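Local coordinates for protein tRNA uridine(34) acetyltransferase (Methanocaldococcus infernus, PDB 6IA8) that converts the wobble uridine at position 34 of tRNA to 5-(carboxymethyl)uridine, using acetyl-CoA, S-adenosyl-L-methionine and a [4Fe-4S] cluster, at residues E235-A240 and P278-D283; L243-G248 and Y399-G404; Y253-G258 and K272-N277; S262-D267 and A315-S320; V285-C290 and S324-W329. All coordinates share one frame; numbering follows the deposited sequence.

Interaction 1: residues E235-A240 and P278-D283; sequences EDTIKA and PDFMPD
Ile238, on helix 234-245, packs against Asp279 and Phe280 in the loop that leads from helix 264-276 into strand 284-287, within the partial TIM-type barrel of the radical SAM domain. The loop that follows one helix of the barrel is thus laid against another. Asp279 comes first along this loop. Its side chain runs across Ile238 with the methylene CB 3.8 Å from Ile238 CD1, while OD2 passes 3.6 Å from the same methyl, so both the methylene and the carboxylate lie along the isoleucine. The CB of Asp279 also sits over the centre of the Phe280 ring, 4.2 Å above its plane, covering one face. Phe280 follows, its CG anti to its own carbonyl carbon (chi1 -57°), a torsion that swings the ring back toward the helix, where CE1 reaches Ile238 CG1 at 3.6 Å. Thr237 CG2 lies at the ring edge. A beta-branched isoleucine suits this place because its CG1-CD1 arm meets both Asp279 and Phe280 while CG2 lies against Asp279; an alanine here would probably leave a gap beside the ring of Phe280 and the methylene of Asp279. The backbones are joined through one water, which donates to Ile238 O at 2.8 Å and to Asp279 O at 2.7 Å.

Interaction 2: residues L243-G248 and Y399-G404; sequences LLKDSG and YEASGG
A buried lysine reaches the second segment mainly through water: Lys245 NZ donates to two water molecules, one passed on to Tyr399 and the other to Ser402. The first water accepts from Lys245 NZ at 2.9 Å and from Tyr399 OH at 2.7 Å, lying in the plane of the tyrosine ring at its edge. The second accepts from Lys245 NZ at 2.8 Å and donates to Ser402 OG. Bends at chi2 (-60°) and chi4 (74°) fold the lysine chain so that its ammonium group comes beside the methyl of Ala401, 3.9 Å from NZ to CB, while CG lies near Ser402 OG. A small alanine leaves room for the charged end, which is also held by a salt bridge to Glu406 and a hydrogen bond to Met281 O; these partners probably keep it protonated despite burial. A type I' turn from Ala401 to Gly404 gives Ser402 and Gly403 positive phi, easy for glycine. Gly248, also at positive phi, closes helix 234-245 with a Schellman motif. The contact joins the C-terminal end of that radical SAM helix to the hairpin between strands 392-401 and 404-413 of the acetyltransferase domain, with Arg426 of strand 418-427 bridging Asp246 and the turn.

Interaction 3: residues Y253-G258 and K272-N277; sequences YHLMPG and KEIFTN
Apolar packing carries this contact, and Ile274 is its hub. The methyl CD1 of Ile274 meets the end of Leu255 tip to tip, 3.6 Å from CD1 and 3.8 Å from CD2, touching both leucine branches. Its other branch, CG2, lies 4.3 Å from Tyr253 CD2, approaching the ring obliquely. With CG1 anti to the carbonyl carbon (chi1 -77°), the isoleucine divides its two arms between these neighbours, a task for which a beta-branched residue is well shaped. Tyr253 and Leu255 are two apart on strand 250-255 and so face the same helix. This is the packing of a beta-alpha-beta unit, in which helix 264-276 covers the parallel sheet before the chain returns as strand 284-287; such units build the TIM-type barrel of radical SAM enzymes. Polar bonds lie within the helical segment or reach beyond the pair. The hydroxyl of Tyr253 is hydrogen-bonded to Thr241, letting a tyrosine sit in a buried place. Near the end of the helix, Thr276 OG1 donates to Lys272 O at 2.7 Å from above the carbonyl plane, while Phe275 N reaches the same oxygen from the opposite face, and Asn277 ND2 makes a weak bond, 3.4 Å long, to Glu273 OE2.

Interaction 4: residues S262-D267 and A315-S320; sequences SSIEMD and AIEVIS
This is a helix-to-helix contact on the outer layer of the radical SAM domain, where the first turn of helix 264-276 packs against the middle of helix 312-325. Val318 is at its centre. One methyl, CG2, lies 4.0 Å from Ile264 CG2, and the other, CG1, lies 3.7 Å from the methylene CB of Asp267. Val318 CG1 is placed anti to the backbone N (chi1 174°), which spreads the two methyls over Ile264 and Asp267, one turn apart. A short, branched valine lets the backbones come close, with the CA atoms of Ile264 and Val318 6.3 Å apart. At the more open margin Ile264 CD1 reaches Glu317 OE1 at 3.5 Å, the two side chains crossing at a slant, so an apolar methyl lies against a carboxylate oxygen. Both helices cover the parallel strands of the barrel-like sheet, lying on either side of strand 284-287 in the chain. The start of helix 264-276 is well defined: Ser263 is its N-cap, its OG accepting from Met266 N at 3.0 Å. Although Asp267 offers only carbon to Val318, its carboxylate is richly bonded. Ser262 OG donates to Asp267 OD1 at 2.8 Å, approaching from above the carboxylate plane, and OD2 is hydrogen-bonded to Tyr310 OH and to Gly258 N, which fixes the rotation of the group and accounts for an acid at this buried position.

Interaction 5: residues V285-C290 and S324-W329; sequences VKIYPC and SIMPKW. With SO4 (sulfate ion), chain B.
The apolar layer between the parallel sheet and the chain leaving helix 312-325 is filled here by one methionine. Met326 CE lies 3.7 Å from Val285 CG2 and equally far from Ile287 CD1, so its terminal methyl rests against two residues on one side of strand 284-287. It meets Ile287 tip to tip but passes Val285 in the opposite direction. A long unbranched side chain can span the distance from loop to strand, and the bend at chi3 (-145°) sets the methyl against both partners, while beta-branched residues suit the strand. Phe275 also touches Met326. Farther along, the backbone N of Lys328 donates to O2 of a sulfate, probably from the crystallisation liquor, at 2.9 Å and 166°. Pro327 CB lies over one face of the Trp329 ring, 3.2 Å above its plane but offset toward the rim. The connection from strand 284-287 by way of helix 312-325 to strand 331-332, running parallel beside it, is a beta-alpha-beta crossover of the radical SAM partial barrel.

Interactions 3 and 5 lie on neighbouring strands of one parallel sheet, their centres 7 Å apart, and are joined by backbone bonds from Leu255 N to Lys286 O and from Lys286 N to Tyr253 O. Interaction 4 adds the outer helices, its centre about 11 Å from the centres of both, with Asp267 OD2 2.8 Å from Gly258 N. Interaction 1 continues from interaction 3 through Met281 N and Ile274 O, 2.9 Å apart, and meets interaction 2 where Pro278 O lies 2.7 Å from Ser402 N. Interaction 2 ties the radical SAM domain to the acetyltransferase domain; there the Lys245 side chain lies about 9 Å from that of Gln445, which probably binds acetyl-CoA.

Interaction 1: residues E235-A240 and P278-D283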
# COMPACT_ATOMS: atom_id res chain seq x y z
N GLU A 235 -6.28 9.34 -17.62
CA GLU A 235 -6.65 10.61 -17.01
C GLU A 235 -7.32 10.41 -15.65
O GLU A 235 -7.05 11.17 -14.71
CB GLU A 235 -7.56 11.42 -17.94
CG GLU A 235 -6.84 11.99 -19.17
CD GLU A 235 -6.57 10.97 -20.27
OE1 GLU A 235 -7.16 9.86 -20.27
OE2 GLU A 235 -5.75 11.28 -21.16
N ASP A 236 -8.21 9.42 -15.53
CA ASP A 236 -8.81 9.10 -14.24
C ASP A 236 -7.74 8.72 -13.22
O ASP A 236 -7.81 9.11 -12.05
CB ASP A 236 -9.80 7.95 -14.38
CG ASP A 236 -10.98 8.29 -15.27
OD1 ASP A 236 -11.44 9.45 -15.28
OD2 ASP A 236 -11.43 7.37 -15.98
N THR A 237 -6.78 7.88 -13.63
CA THR A 237 -5.71 7.48 -12.71
C THR A 237 -4.89 8.69 -12.25
O THR A 237 -4.52 8.82 -11.07
CB THR A 237 -4.82 6.45 -13.41
OG1 THR A 237 -5.54 5.23 -13.63
CG2 THR A 237 -3.55 6.15 -12.58
N ILE A 238 -4.56 9.57 -13.20
CA ILE A 238 -3.75 10.73 -12.88
C ILE A 238 -4.47 11.66 -11.92
O ILE A 238 -3.89 12.11 -10.93
CB ILE A 238 -3.34 11.47 -14.17
CG1 ILE A 238 -2.41 10.57 -14.99
CG2 ILE A 238 -2.72 12.80 -13.84
CD1 ILE A 238 -2.02 11.12 -16.37
N LYS A 239 -5.76 11.92 -12.15
CA LYS A 239 -6.51 12.82 -11.28
C LYS A 239 -6.72 12.20 -9.90
O LYS A 239 -6.58 12.88 -8.87
CB LYS A 239 -7.87 13.16 -11.92
CG LYS A 239 -8.72 14.11 -11.09
CD LYS A 239 -8.00 15.42 -10.82
CE LYS A 239 -8.93 16.45 -10.20
NZ LYS A 239 -8.22 17.70 -9.82
N ALA A 240 -7.16 10.95 -9.86
CA ALA A 240 -7.30 10.26 -8.57
C ALA A 240 -6.00 10.31 -7.77
O ALA A 240 -6.02 10.52 -6.55
CB ALA A 240 -7.73 8.80 -8.78
N PRO A 278 5.74 12.82 -13.21
CA PRO A 278 5.12 13.23 -11.93
C PRO A 278 3.60 13.05 -11.90
O PRO A 278 2.98 13.14 -10.83
CB PRO A 278 5.50 14.71 -11.80
CG PRO A 278 5.65 15.15 -13.22
CD PRO A 278 6.30 13.97 -13.94
N ASP A 279 2.99 12.76 -13.04
CA ASP A 279 1.58 12.40 -13.05
C ASP A 279 1.31 11.11 -12.28
O ASP A 279 0.17 10.88 -11.86
CB ASP A 279 1.11 12.23 -14.50
CG ASP A 279 0.87 13.56 -15.20
OD1 ASP A 279 0.91 14.62 -14.58
OD2 ASP A 279 0.62 13.53 -16.40
N PHE A 280 2.33 10.27 -12.09
CA PHE A 280 2.12 8.99 -11.42
C PHE A 280 2.83 8.95 -10.08
O PHE A 280 2.28 9.43 -9.06
CB PHE A 280 2.57 7.88 -12.37
CG PHE A 280 1.85 7.91 -13.71
CD1 PHE A 280 0.50 7.64 -13.80
CD2 PHE A 280 2.54 8.23 -14.87
CE1 PHE A 280 -0.17 7.69 -15.07
CE2 PHE A 280 1.88 8.28 -16.13
CZ PHE A 280 0.51 7.99 -16.21
N MET A 281 4.02 8.39 -10.03
CA MET A 281 4.80 8.30 -8.79
C MET A 281 4.00 7.70 -7.63
O MET A 281 3.89 8.29 -6.55
CB MET A 281 5.34 9.67 -8.43
CG MET A 281 5.81 10.47 -9.59
SD MET A 281 7.30 9.84 -10.44
CE MET A 281 8.63 10.58 -9.47
N PRO A 282 3.48 6.49 -7.79
CA PRO A 282 2.77 5.83 -6.68
C PRO A 282 3.73 5.47 -5.57
O PRO A 282 4.93 5.28 -5.80
CB PRO A 282 2.20 4.56 -7.32
CG PRO A 282 3.21 4.22 -8.41
CD PRO A 282 3.63 5.60 -8.97
N ASP A 283 3.17 5.31 -4.36
CA ASP A 283 3.94 4.83 -3.22
C ASP A 283 4.20 3.34 -3.30
O ASP A 283 5.18 2.85 -2.72
CB ASP A 283 3.21 5.12 -1.90
CG ASP A 283 2.92 6.59 -1.68
OD1 ASP A 283 3.87 7.35 -1.82
OD2 ASP A 283 1.74 6.93 -1.38
O HOH W 1 -1.21 12.82 -10.51

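Interaction 2: residues L243-G248 and Y399-G404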
# COMPACT_ATOMS: atom_id res chain seq x y z
N LEU A 243 -5.58 13.79 -6.22
CA LEU A 243 -6.53 14.06 -5.14
C LEU A 243 -6.18 13.25 -3.90
O LEU A 243 -6.33 13.73 -2.78
CB LEU A 243 -7.95 13.75 -5.60
CG LEU A 243 -8.52 14.67 -6.69
CD1 LEU A 243 -9.85 14.10 -7.17
CD2 LEU A 243 -8.69 16.07 -6.16
N LEU A 244 -5.73 12.01 -4.09
CA LEU A 244 -5.34 11.16 -2.96
C LEU A 244 -4.10 11.73 -2.28
O LEU A 244 -4.07 11.88 -1.05
CB LEU A 244 -5.08 9.73 -3.46
CG LEU A 244 -6.35 8.93 -3.82
CD1 LEU A 244 -5.94 7.68 -4.60
CD2 LEU A 244 -7.17 8.60 -2.66
N LYS A 245 -3.07 12.06 -3.06
CA LYS A 245 -1.84 12.60 -2.49
C LYS A 245 -2.11 13.90 -1.75
O LYS A 245 -1.58 14.12 -0.65
CB LYS A 245 -0.83 12.85 -3.60
CG LYS A 245 -0.13 11.60 -4.19
CD LYS A 245 0.66 10.83 -3.13
CE LYS A 245 1.55 9.79 -3.81
NZ LYS A 245 2.70 10.47 -4.46
N ASP A 246 -2.94 14.79 -2.32
CA ASP A 246 -3.23 16.07 -1.69
C ASP A 246 -4.21 15.94 -0.55
O ASP A 246 -4.51 16.94 0.09
CB ASP A 246 -3.75 17.07 -2.74
CG ASP A 246 -2.62 17.61 -3.61
OD1 ASP A 246 -1.43 17.59 -3.14
OD2 ASP A 246 -2.91 18.06 -4.74
N SER A 247 -4.73 14.74 -0.28
CA SER A 247 -5.48 14.45 0.94
C SER A 247 -4.66 13.63 1.93
O SER A 247 -5.21 13.16 2.93
CB SER A 247 -6.77 13.73 0.55
OG SER A 247 -7.53 14.52 -0.37
N GLY A 248 -3.37 13.44 1.67
CA GLY A 248 -2.50 12.76 2.62
C GLY A 248 -2.53 11.25 2.57
O GLY A 248 -1.97 10.60 3.45
N TYR A 399 11.20 14.12 -4.53
CA TYR A 399 10.77 14.00 -5.92
C TYR A 399 9.49 14.78 -6.14
O TYR A 399 8.74 15.07 -5.22
CB TYR A 399 10.61 12.54 -6.34
CG TYR A 399 9.71 11.69 -5.49
CD1 TYR A 399 10.18 11.13 -4.31
CD2 TYR A 399 8.39 11.41 -5.89
CE1 TYR A 399 9.36 10.33 -3.51
CE2 TYR A 399 7.55 10.57 -5.09
CZ TYR A 399 8.08 10.05 -3.90
OH TYR A 399 7.36 9.22 -3.09
N GLU A 400 9.27 15.17 -7.39
CA GLU A 400 8.04 15.84 -7.77
C GLU A 400 6.98 14.80 -8.05
O GLU A 400 7.25 13.84 -8.78
CB GLU A 400 8.28 16.67 -9.03
CG GLU A 400 7.09 17.47 -9.48
CD GLU A 400 6.95 18.79 -8.72
OE1 GLU A 400 5.85 19.39 -8.76
OE2 GLU A 400 7.93 19.23 -8.08
N ALA A 401 5.76 15.03 -7.55
CA ALA A 401 4.63 14.13 -7.78
C ALA A 401 3.31 14.88 -7.66
O ALA A 401 3.10 15.62 -6.70
CB ALA A 401 4.66 12.98 -6.77
N SER A 402 2.46 14.70 -8.66
CA SER A 402 1.13 15.30 -8.68
C SER A 402 1.19 16.79 -8.33
O SER A 402 0.45 17.29 -7.48
CB SER A 402 0.19 14.55 -7.72
OG SER A 402 0.06 13.17 -8.05
N GLY A 403 2.10 17.49 -9.00
CA GLY A 403 2.20 18.93 -8.86
C GLY A 403 2.83 19.42 -7.58
O GLY A 403 3.00 20.63 -7.39
N GLY A 404 3.18 18.53 -6.67
CA GLY A 404 3.78 18.93 -5.42
C GLY A 404 5.12 18.27 -5.17
O GLY A 404 5.70 17.70 -6.10
O HOH W 2 4.89 8.58 -4.02
O HOH W 3 1.83 11.19 -7.03

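Interaction 3: residues Y253-G258 and K272-N277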
# COMPACT_ATOMS: atom_id res chain seq x y z
N TYR A 253 -0.82 1.26 -6.91
CA TYR A 253 -1.30 0.95 -8.25
C TYR A 253 -1.27 -0.56 -8.46
O TYR A 253 -0.21 -1.19 -8.29
CB TYR A 253 -0.44 1.57 -9.36
CG TYR A 253 -0.51 3.04 -9.60
CD1 TYR A 253 -1.32 3.88 -8.85
CD2 TYR A 253 0.24 3.60 -10.64
CE1 TYR A 253 -1.40 5.25 -9.13
CE2 TYR A 253 0.19 4.94 -10.92
CZ TYR A 253 -0.62 5.77 -10.18
OH TYR A 253 -0.60 7.12 -10.54
N HIS A 254 -2.41 -1.14 -8.83
CA HIS A 254 -2.42 -2.50 -9.37
C HIS A 254 -2.12 -2.41 -10.86
O HIS A 254 -2.83 -1.72 -11.59
CB HIS A 254 -3.75 -3.19 -9.10
CG HIS A 254 -3.75 -4.63 -9.50
ND1 HIS A 254 -4.05 -5.05 -10.78
CD2 HIS A 254 -3.48 -5.74 -8.79
CE1 HIS A 254 -3.98 -6.36 -10.83
NE2 HIS A 254 -3.63 -6.81 -9.64
N LEU A 255 -1.07 -3.10 -11.30
CA LEU A 255 -0.60 -3.04 -12.68
C LEU A 255 -0.50 -4.44 -13.27
O LEU A 255 -0.10 -5.38 -12.59
CB LEU A 255 0.76 -2.34 -12.79
CG LEU A 255 0.83 -0.91 -12.26
CD1 LEU A 255 2.26 -0.45 -12.07
CD2 LEU A 255 0.07 0.02 -13.23
N MET A 256 -0.88 -4.57 -14.55
CA MET A 256 -0.94 -5.87 -15.21
C MET A 256 -0.08 -5.86 -16.47
O MET A 256 -0.56 -5.46 -17.55
CB MET A 256 -2.38 -6.25 -15.55
CG MET A 256 -3.19 -6.80 -14.40
SD MET A 256 -4.62 -7.70 -15.03
CE MET A 256 -5.44 -6.44 -15.97
N PRO A 257 1.16 -6.32 -16.40
CA PRO A 257 1.93 -6.53 -17.63
C PRO A 257 1.23 -7.54 -18.52
O PRO A 257 0.50 -8.43 -18.06
CB PRO A 257 3.28 -7.07 -17.13
CG PRO A 257 3.33 -6.71 -15.67
CD PRO A 257 1.90 -6.73 -15.19
N GLY A 258 1.45 -7.40 -19.83
CA GLY A 258 1.02 -8.40 -20.79
C GLY A 258 -0.46 -8.38 -21.13
O GLY A 258 -1.04 -9.42 -21.51
N LYS A 272 8.87 2.50 -16.43
CA LYS A 272 9.76 3.65 -16.37
C LYS A 272 8.95 4.93 -16.19
O LYS A 272 9.28 5.80 -15.37
CB LYS A 272 10.64 3.71 -17.64
CG LYS A 272 11.58 4.88 -17.69
CD LYS A 272 12.55 4.77 -18.86
CE LYS A 272 13.42 6.03 -19.02
NZ LYS A 272 14.35 5.93 -20.17
N GLU A 273 7.85 5.04 -16.94
CA GLU A 273 7.05 6.25 -16.91
C GLU A 273 6.41 6.44 -15.55
O GLU A 273 6.36 7.57 -15.06
CB GLU A 273 5.99 6.22 -18.01
CG GLU A 273 5.28 7.54 -18.19
CD GLU A 273 4.37 7.54 -19.40
OE1 GLU A 273 4.59 6.70 -20.31
OE2 GLU A 273 3.45 8.37 -19.43
N ILE A 274 5.93 5.36 -14.93
CA ILE A 274 5.24 5.45 -13.64
C ILE A 274 6.16 5.98 -12.55
O ILE A 274 5.68 6.57 -11.56
CB ILE A 274 4.65 4.07 -13.29
CG1 ILE A 274 3.37 3.84 -14.14
CG2 ILE A 274 4.36 3.95 -11.83
CD1 ILE A 274 2.84 2.42 -14.11
N PHE A 275 7.47 5.76 -12.69
CA PHE A 275 8.42 6.18 -11.66
C PHE A 275 9.19 7.46 -12.01
O PHE A 275 10.01 7.91 -11.18
CB PHE A 275 9.42 5.06 -11.38
CG PHE A 275 8.76 3.78 -10.92
CD1 PHE A 275 7.75 3.82 -9.97
CD2 PHE A 275 9.12 2.56 -11.46
CE1 PHE A 275 7.10 2.64 -9.57
CE2 PHE A 275 8.52 1.40 -11.04
CZ PHE A 275 7.51 1.44 -10.11
N THR A 276 8.97 8.03 -13.21
CA THR A 276 9.72 9.20 -13.65
C THR A 276 8.84 10.28 -14.29
O THR A 276 9.36 11.29 -14.78
CB THR A 276 10.85 8.84 -14.65
OG1 THR A 276 10.31 8.25 -15.85
CG2 THR A 276 11.86 7.89 -14.03
N ASN A 277 7.53 10.10 -14.30
CA ASN A 277 6.57 11.09 -14.77
C ASN A 277 5.73 11.53 -13.58
O ASN A 277 5.14 10.68 -12.90
CB ASN A 277 5.69 10.48 -15.85
CG ASN A 277 4.64 11.42 -16.37
OD1 ASN A 277 4.20 12.35 -15.68
ND2 ASN A 277 4.20 11.17 -17.61

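Interaction 4: residues S262-D267 and A315-S320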
# COMPACT_ATOMS: atom_id res chain seq x y z
N SER A 262 -0.48 -4.91 -25.68
CA SER A 262 0.78 -4.46 -25.14
C SER A 262 1.93 -5.31 -25.67
O SER A 262 1.76 -6.18 -26.53
CB SER A 262 0.74 -4.49 -23.61
OG SER A 262 1.72 -3.62 -23.05
N SER A 263 3.13 -5.05 -25.16
CA SER A 263 4.32 -5.78 -25.56
C SER A 263 5.33 -5.67 -24.43
O SER A 263 5.14 -4.91 -23.48
CB SER A 263 4.91 -5.22 -26.85
OG SER A 263 5.48 -3.93 -26.61
N ILE A 264 6.40 -6.46 -24.53
CA ILE A 264 7.45 -6.40 -23.52
C ILE A 264 8.00 -4.98 -23.44
O ILE A 264 8.10 -4.40 -22.35
CB ILE A 264 8.56 -7.42 -23.82
CG1 ILE A 264 8.03 -8.84 -23.55
CG2 ILE A 264 9.79 -7.14 -22.98
CD1 ILE A 264 8.99 -9.95 -23.96
N GLU A 265 8.34 -4.39 -24.58
CA GLU A 265 8.91 -3.04 -24.57
C GLU A 265 7.89 -2.02 -24.10
O GLU A 265 8.24 -1.08 -23.38
CB GLU A 265 9.42 -2.67 -25.96
CG GLU A 265 10.15 -1.34 -26.00
CD GLU A 265 11.35 -1.30 -25.06
OE1 GLU A 265 12.03 -2.33 -24.92
OE2 GLU A 265 11.60 -0.24 -24.45
N MET A 266 6.63 -2.16 -24.51
CA MET A 266 5.59 -1.26 -24.02
C MET A 266 5.44 -1.36 -22.50
O MET A 266 5.26 -0.34 -21.81
CB MET A 266 4.26 -1.58 -24.71
CG MET A 266 3.19 -0.52 -24.51
SD MET A 266 1.71 -0.73 -25.55
CE MET A 266 2.46 -1.13 -27.10
N ASP A 267 5.43 -2.59 -21.96
CA ASP A 267 5.34 -2.75 -20.51
C ASP A 267 6.54 -2.12 -19.80
O ASP A 267 6.37 -1.47 -18.77
CB ASP A 267 5.23 -4.24 -20.16
CG ASP A 267 3.84 -4.80 -20.41
OD1 ASP A 267 2.82 -4.05 -20.47
OD2 ASP A 267 3.75 -6.03 -20.48
N ALA A 315 6.96 -12.71 -18.47
CA ALA A 315 6.60 -12.06 -17.22
C ALA A 315 7.85 -11.78 -16.41
O ALA A 315 7.99 -10.70 -15.82
CB ALA A 315 5.62 -12.93 -16.44
N ILE A 316 8.77 -12.75 -16.36
CA ILE A 316 10.01 -12.59 -15.61
C ILE A 316 10.84 -11.44 -16.16
O ILE A 316 11.38 -10.63 -15.40
CB ILE A 316 10.80 -13.91 -15.61
CG1 ILE A 316 10.04 -14.98 -14.81
CG2 ILE A 316 12.21 -13.71 -15.03
CD1 ILE A 316 10.63 -16.38 -14.96
N GLU A 317 10.95 -11.34 -17.49
CA GLU A 317 11.72 -10.27 -18.10
C GLU A 317 11.15 -8.91 -17.71
O GLU A 317 11.89 -8.01 -17.33
CB GLU A 317 11.75 -10.43 -19.62
CG GLU A 317 12.53 -11.63 -20.09
CD GLU A 317 12.46 -11.82 -21.60
OE1 GLU A 317 11.87 -10.95 -22.27
OE2 GLU A 317 12.98 -12.83 -22.10
N VAL A 318 9.83 -8.75 -17.83
CA VAL A 318 9.22 -7.45 -17.54
C VAL A 318 9.32 -7.11 -16.05
O VAL A 318 9.67 -5.98 -15.66
CB VAL A 318 7.76 -7.44 -18.02
CG1 VAL A 318 7.07 -6.15 -17.60
CG2 VAL A 318 7.72 -7.59 -19.53
N ILE A 319 9.00 -8.07 -15.18
CA ILE A 319 8.97 -7.75 -13.76
C ILE A 319 10.39 -7.52 -13.25
O ILE A 319 10.62 -6.66 -12.38
CB ILE A 319 8.25 -8.86 -12.97
CG1 ILE A 319 6.76 -8.90 -13.37
CG2 ILE A 319 8.38 -8.61 -11.48
CD1 ILE A 319 6.01 -10.09 -12.80
N SER A 320 11.35 -8.27 -13.78
CA SER A 320 12.75 -8.05 -13.39
C SER A 320 13.23 -6.66 -13.78
O SER A 320 13.86 -5.94 -12.98
CB SER A 320 13.63 -9.12 -14.03
OG SER A 320 13.40 -10.40 -13.44

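Interaction 5: residues V285-C290 and S324-W329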
# COMPACT_ATOMS: atom_id res chain seq x y z
N VAL A 285 3.22 -0.51 -5.65
CA VAL A 285 2.66 -1.13 -6.84
C VAL A 285 2.46 -2.61 -6.56
O VAL A 285 3.24 -3.23 -5.84
CB VAL A 285 3.56 -0.95 -8.08
CG1 VAL A 285 3.65 0.55 -8.48
CG2 VAL A 285 4.94 -1.54 -7.83
N LYS A 286 1.39 -3.17 -7.14
CA LYS A 286 1.07 -4.59 -7.08
C LYS A 286 1.05 -5.09 -8.52
O LYS A 286 0.29 -4.56 -9.34
CB LYS A 286 -0.29 -4.80 -6.41
CG LYS A 286 -0.71 -6.27 -6.26
CD LYS A 286 -2.16 -6.39 -5.78
CE LYS A 286 -2.28 -6.69 -4.30
NZ LYS A 286 -2.15 -5.49 -3.44
N ILE A 287 1.99 -5.98 -8.86
CA ILE A 287 2.24 -6.36 -10.25
C ILE A 287 1.94 -7.83 -10.43
O ILE A 287 2.43 -8.67 -9.67
CB ILE A 287 3.70 -6.07 -10.66
CG1 ILE A 287 4.04 -4.60 -10.46
CG2 ILE A 287 3.93 -6.49 -12.14
CD1 ILE A 287 5.55 -4.36 -10.48
N TYR A 288 1.17 -8.17 -11.46
CA TYR A 288 1.05 -9.58 -11.83
C TYR A 288 0.64 -9.67 -13.28
O TYR A 288 -0.23 -8.90 -13.71
CB TYR A 288 0.04 -10.35 -10.96
CG TYR A 288 0.34 -11.84 -10.93
CD1 TYR A 288 1.26 -12.35 -10.02
CD2 TYR A 288 -0.25 -12.74 -11.84
CE1 TYR A 288 1.57 -13.68 -9.99
CE2 TYR A 288 0.06 -14.11 -11.79
CZ TYR A 288 0.98 -14.55 -10.87
OH TYR A 288 1.32 -15.88 -10.81
N PRO A 289 1.21 -10.58 -14.08
CA PRO A 289 0.88 -10.62 -15.51
C PRO A 289 -0.60 -10.91 -15.72
O PRO A 289 -1.24 -11.57 -14.92
CB PRO A 289 1.75 -11.75 -16.06
CG PRO A 289 2.16 -12.56 -14.85
CD PRO A 289 2.25 -11.56 -13.72
N CYS A 290 -1.13 -10.36 -16.82
CA CYS A 290 -2.52 -10.56 -17.19
C CYS A 290 -2.76 -12.03 -17.49
O CYS A 290 -1.95 -12.68 -18.16
CB CYS A 290 -2.83 -9.70 -18.42
SG CYS A 290 -4.54 -9.67 -18.89
N SER A 324 14.29 -3.61 -11.22
CA SER A 324 15.63 -3.05 -11.33
C SER A 324 15.61 -1.53 -11.40
O SER A 324 16.62 -0.89 -11.12
CB SER A 324 16.35 -3.61 -12.57
OG SER A 324 15.83 -2.99 -13.73
N ILE A 325 14.50 -0.93 -11.84
CA ILE A 325 14.40 0.53 -11.92
C ILE A 325 13.51 1.12 -10.84
O ILE A 325 13.34 2.34 -10.82
CB ILE A 325 13.92 1.01 -13.30
CG1 ILE A 325 12.46 0.56 -13.53
CG2 ILE A 325 14.89 0.52 -14.37
CD1 ILE A 325 11.72 1.39 -14.60
N MET A 326 12.93 0.32 -9.96
CA MET A 326 12.03 0.87 -8.93
C MET A 326 12.80 1.80 -8.00
O MET A 326 13.84 1.42 -7.49
CB MET A 326 11.41 -0.25 -8.10
CG MET A 326 10.00 -0.54 -8.41
SD MET A 326 9.47 -2.02 -7.54
CE MET A 326 8.36 -2.68 -8.82
N PRO A 327 12.32 3.02 -7.76
CA PRO A 327 13.01 3.90 -6.81
C PRO A 327 12.98 3.36 -5.39
O PRO A 327 12.23 2.45 -5.03
CB PRO A 327 12.24 5.23 -6.91
CG PRO A 327 11.58 5.16 -8.30
CD PRO A 327 11.28 3.71 -8.53
N LYS A 328 13.82 3.96 -4.56
CA LYS A 328 13.94 3.53 -3.17
C LYS A 328 12.66 3.80 -2.40
O LYS A 328 12.49 3.24 -1.31
CB LYS A 328 15.10 4.27 -2.49
CG LYS A 328 16.47 3.95 -3.08
CD LYS A 328 17.57 4.79 -2.41
CE LYS A 328 18.94 4.50 -3.00
NZ LYS A 328 20.04 5.04 -2.15
N TRP A 329 11.83 4.72 -2.87
CA TRP A 329 10.63 5.13 -2.15
C TRP A 329 9.40 4.33 -2.55
O TRP A 329 8.31 4.64 -2.05
CB TRP A 329 10.34 6.62 -2.36
CG TRP A 329 10.60 7.15 -3.75
CD1 TRP A 329 11.77 7.71 -4.20
CD2 TRP A 329 9.68 7.23 -4.83
NE1 TRP A 329 11.62 8.14 -5.51
CE2 TRP A 329 10.36 7.83 -5.93
CE3 TRP A 329 8.38 6.79 -5.01
CZ2 TRP A 329 9.76 8.01 -7.18
CZ3 TRP A 329 7.77 7.00 -6.26
CH2 TRP A 329 8.46 7.61 -7.31
S SO4 B . 16.07 6.31 -6.55
O1 SO4 B . 17.29 6.95 -6.05
O2 SO4 B . 15.05 6.37 -5.51
O3 SO4 B . 16.34 4.94 -6.85
O4 SO4 B . 15.63 6.96 -7.78